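PDB 6G7N: extracellular solute-binding protein, family 1 from Trichodesmium erythraeum IMS101, which binds iron(III) and probably delivers it to an ABC transporter as the extracellular solute-binding component. Local coordinates for residues K182-G187 against D215-F220. Numbering follows the deposited sequence.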
ATOM      1  N   LYS A 182       6.181  16.970   3.815  1.00 12.99           N
ATOM      2  CA  LYS A 182       6.488  18.390   3.749  1.00 13.63           C
ATOM      3  C   LYS A 182       6.538  19.014   5.164  1.00 14.23           C
ATOM      4  O   LYS A 182       7.365  19.895   5.429  1.00 15.70           O
ATOM      5  CB  LYS A 182       5.495  19.106   2.857  1.00 14.68           C
ATOM      6  CG  LYS A 182       5.653  18.740   1.385  1.00 15.61           C
ATOM      7  CD  LYS A 182       4.618  19.403   0.488  1.00 20.13           C
ATOM      8  CE  LYS A 182       4.720  19.055  -0.990  1.00 23.80           C
ATOM      9  NZ  LYS A 182       3.582  19.667  -1.758  1.00 30.59           N
ATOM     10  N   ALA A 183       5.664  18.579   6.074  1.00 14.15           N
ATOM     11  CA  ALA A 183       5.632  19.086   7.441  1.00 15.41           C
ATOM     12  C   ALA A 183       6.893  18.675   8.195  1.00 14.66           C
ATOM     13  O   ALA A 183       7.427  19.454   8.994  1.00 16.35           O
ATOM     14  CB  ALA A 183       4.368  18.623   8.156  1.00 15.44           C
ATOM     15  N   VAL A 184       7.383  17.463   7.956  1.00 13.85           N
ATOM     16  CA  VAL A 184       8.646  17.025   8.553  1.00 14.27           C
ATOM     17  C   VAL A 184       9.822  17.877   8.043  1.00 14.69           C
ATOM     18  O   VAL A 184      10.636  18.367   8.828  1.00 16.07           O
ATOM     19  CB  VAL A 184       8.880  15.529   8.296  1.00 13.64           C
ATOM     20  CG1 VAL A 184      10.278  15.099   8.682  1.00 14.08           C
ATOM     21  CG2 VAL A 184       7.853  14.686   9.052  1.00 14.31           C
ATOM     22  N   ALA A 185       9.885  18.104   6.733  1.00 14.71           N
ATOM     23  CA  ALA A 185      10.930  18.953   6.145  1.00 15.24           C
ATOM     24  C   ALA A 185      10.890  20.360   6.734  1.00 16.85           C
ATOM     25  O   ALA A 185      11.944  20.965   6.968  1.00 19.86           O
ATOM     26  CB  ALA A 185      10.772  19.034   4.627  1.00 15.73           C
ATOM     27  N   ALA A 186       9.683  20.889   6.943  1.00 16.85           N
ATOM     28  CA  ALA A 186       9.491  22.284   7.416  1.00 18.83           C
ATOM     29  C   ALA A 186       9.662  22.466   8.916  1.00 20.00           C
ATOM     30  O   ALA A 186       9.608  23.585   9.400  1.00 23.40           O
ATOM     31  CB  ALA A 186       8.121  22.773   7.026  1.00 20.92           C
ATOM     32  N   GLY A 187       9.811  21.379   9.654  1.00 19.53           N
ATOM     33  CA  GLY A 187       9.997  21.450  11.096  1.00 19.60           C
ATOM     34  C   GLY A 187       8.732  21.472  11.919  1.00 20.34           C
ATOM     35  O   GLY A 187       8.800  21.643  13.141  1.00 22.41           O
ATOM     36  N   ASP A 215      15.409  16.183  -0.069  1.00 22.72           N
ATOM     37  CA  ASP A 215      16.761  16.183   0.466  1.00 23.06           C
ATOM     38  C   ASP A 215      16.825  16.372   1.982  1.00 21.44           C
ATOM     39  O   ASP A 215      17.809  15.992   2.584  1.00 23.96           O
ATOM     40  CB  ASP A 215      17.556  17.319  -0.172  1.00 28.78           C
ATOM     41  N   LYS A 216      15.772  16.949   2.562  1.00 19.15           N
ATOM     42  CA  LYS A 216      15.668  17.204   4.004  1.00 17.59           C
ATOM     43  C   LYS A 216      15.073  16.066   4.823  1.00 16.32           C
ATOM     44  O   LYS A 216      15.096  16.136   6.068  1.00 16.46           O
ATOM     45  CB  LYS A 216      14.801  18.436   4.257  1.00 18.22           C
ATOM     46  CG  LYS A 216      15.479  19.718   3.814  1.00 21.27           C
ATOM     47  CD  LYS A 216      14.555  20.910   3.896  1.00 24.86           C
ATOM     48  CE  LYS A 216      15.301  22.215   3.653  1.00 30.29           C
ATOM     49  NZ  LYS A 216      15.798  22.715   4.955  1.00 38.16           N
ATOM     50  N   VAL A 217      14.522  15.046   4.149  1.00 15.17           N
ATOM     51  CA  VAL A 217      13.771  13.979   4.811  1.00 14.93           C
ATOM     52  C   VAL A 217      14.350  12.624   4.467  1.00 15.20           C
ATOM     53  O   VAL A 217      14.550  12.313   3.279  1.00 17.23           O
ATOM     54  CB  VAL A 217      12.290  14.039   4.397  1.00 14.77           C
ATOM     55  CG1 VAL A 217      11.481  12.893   5.025  1.00 14.25           C
ATOM     56  CG2 VAL A 217      11.684  15.380   4.773  1.00 15.35           C
ATOM     57  N   GLY A 218      14.646  11.838   5.497  1.00 14.98           N
ATOM     58  CA  GLY A 218      15.103  10.479   5.329  1.00 14.61           C
ATOM     59  C   GLY A 218      13.968   9.493   5.527  1.00 14.16           C
ATOM     60  O   GLY A 218      12.918   9.850   6.054  1.00 14.44           O
ATOM     61  N   MET A 219      14.234   8.267   5.098  1.00 14.23           N
ATOM     62  CA  MET A 219      13.304   7.144   5.237  0.50 14.65           C
ATOM     63  C   MET A 219      13.929   6.081   6.101  1.00 13.12           C
ATOM     64  O   MET A 219      15.017   5.617   5.792  1.00 16.98           O
ATOM     65  CB  MET A 219      13.045   6.543   3.852  0.50 17.30           C
ATOM     66  CG  MET A 219      12.308   5.224   3.894  0.50 17.58           C
ATOM     67  SD  MET A 219      11.756   4.724   2.260  0.50 20.84           S
ATOM     68  CE  MET A 219      11.131   6.250   1.649  0.50 15.06           C
ATOM     69  N   PHE A 220      13.216   5.660   7.152  1.00 11.70           N
ATOM     70  CA  PHE A 220      13.684   4.632   8.073  1.00 11.74           C
ATOM     71  C   PHE A 220      12.690   3.463   8.052  1.00 10.71           C
ATOM     72  O   PHE A 220      11.499   3.655   8.291  1.00 11.36           O
ATOM     73  CB  PHE A 220      13.810   5.208   9.486  1.00 12.15           C
ATOM     74  CG  PHE A 220      14.403   4.275  10.497  1.00 12.27           C
ATOM     75  CD1 PHE A 220      15.777   4.184  10.669  1.00 14.12           C
ATOM     76  CD2 PHE A 220      13.588   3.441  11.241  1.00 13.36           C
ATOM     77  CE1 PHE A 220      16.319   3.337  11.613  1.00 15.45           C
ATOM     78  CE2 PHE A 220      14.132   2.577  12.173  1.00 14.07           C
ATOM     79  CZ  PHE A 220      15.492   2.520  12.352  1.00 15.25           C
TER
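Ala185, in the last turn of helix 177-186, packs against Val217 at the start of strand 217-220. The touching branch of Val217 is CG2, which lies 3.8 Å from Ala185 CB. The same methyl also approaches the helix backbone, with CG2 3.8 Å from Ala185 N. Val217 CG2 is placed beside its own backbone N and anti to the carbonyl carbon, which turns it to the helix.

Val184 adds a second, looser contact. Its CG1 is 4.2 Å from Val217 CG2, and the two valine side chains cross at about a right angle. One methyl of Val217 thus meets two successive helix residues.

Lys216 covers Ala185 next to the valine. Its CB is 4.1 Å from Ala185 CB, and its CD passes 4.0 Å from Ala185 O. These are van der Waals contacts of the aliphatic chain. The chain is extended as far as CE and bends only at its end, with chi4 at -90°. This is a small apolar contact, burying 165 Å² in all.

Helix 177-186 ends here in a Schellman motif, with Gly187 at positive phi (88°). Gly187 N donates a hydrogen bond back to Val184 O, which also accepts one from Asn108 ND2.

This is plain packing within the solute-binding protein fold, apart from the iron ligands Tyr141, Tyr197 and Tyr198. Strand 217-220 directly follows helix 208-216 and pairs antiparallel with strand 96-108, with backbone hydrogen bonds between Gly218 and Tyr107 and between Phe220 and Ile105. Val217 also touches Met106 of that strand. The contact therefore packs the C-terminal end of helix 177-186 against the junction between helix 208-216 and the mixed sheet.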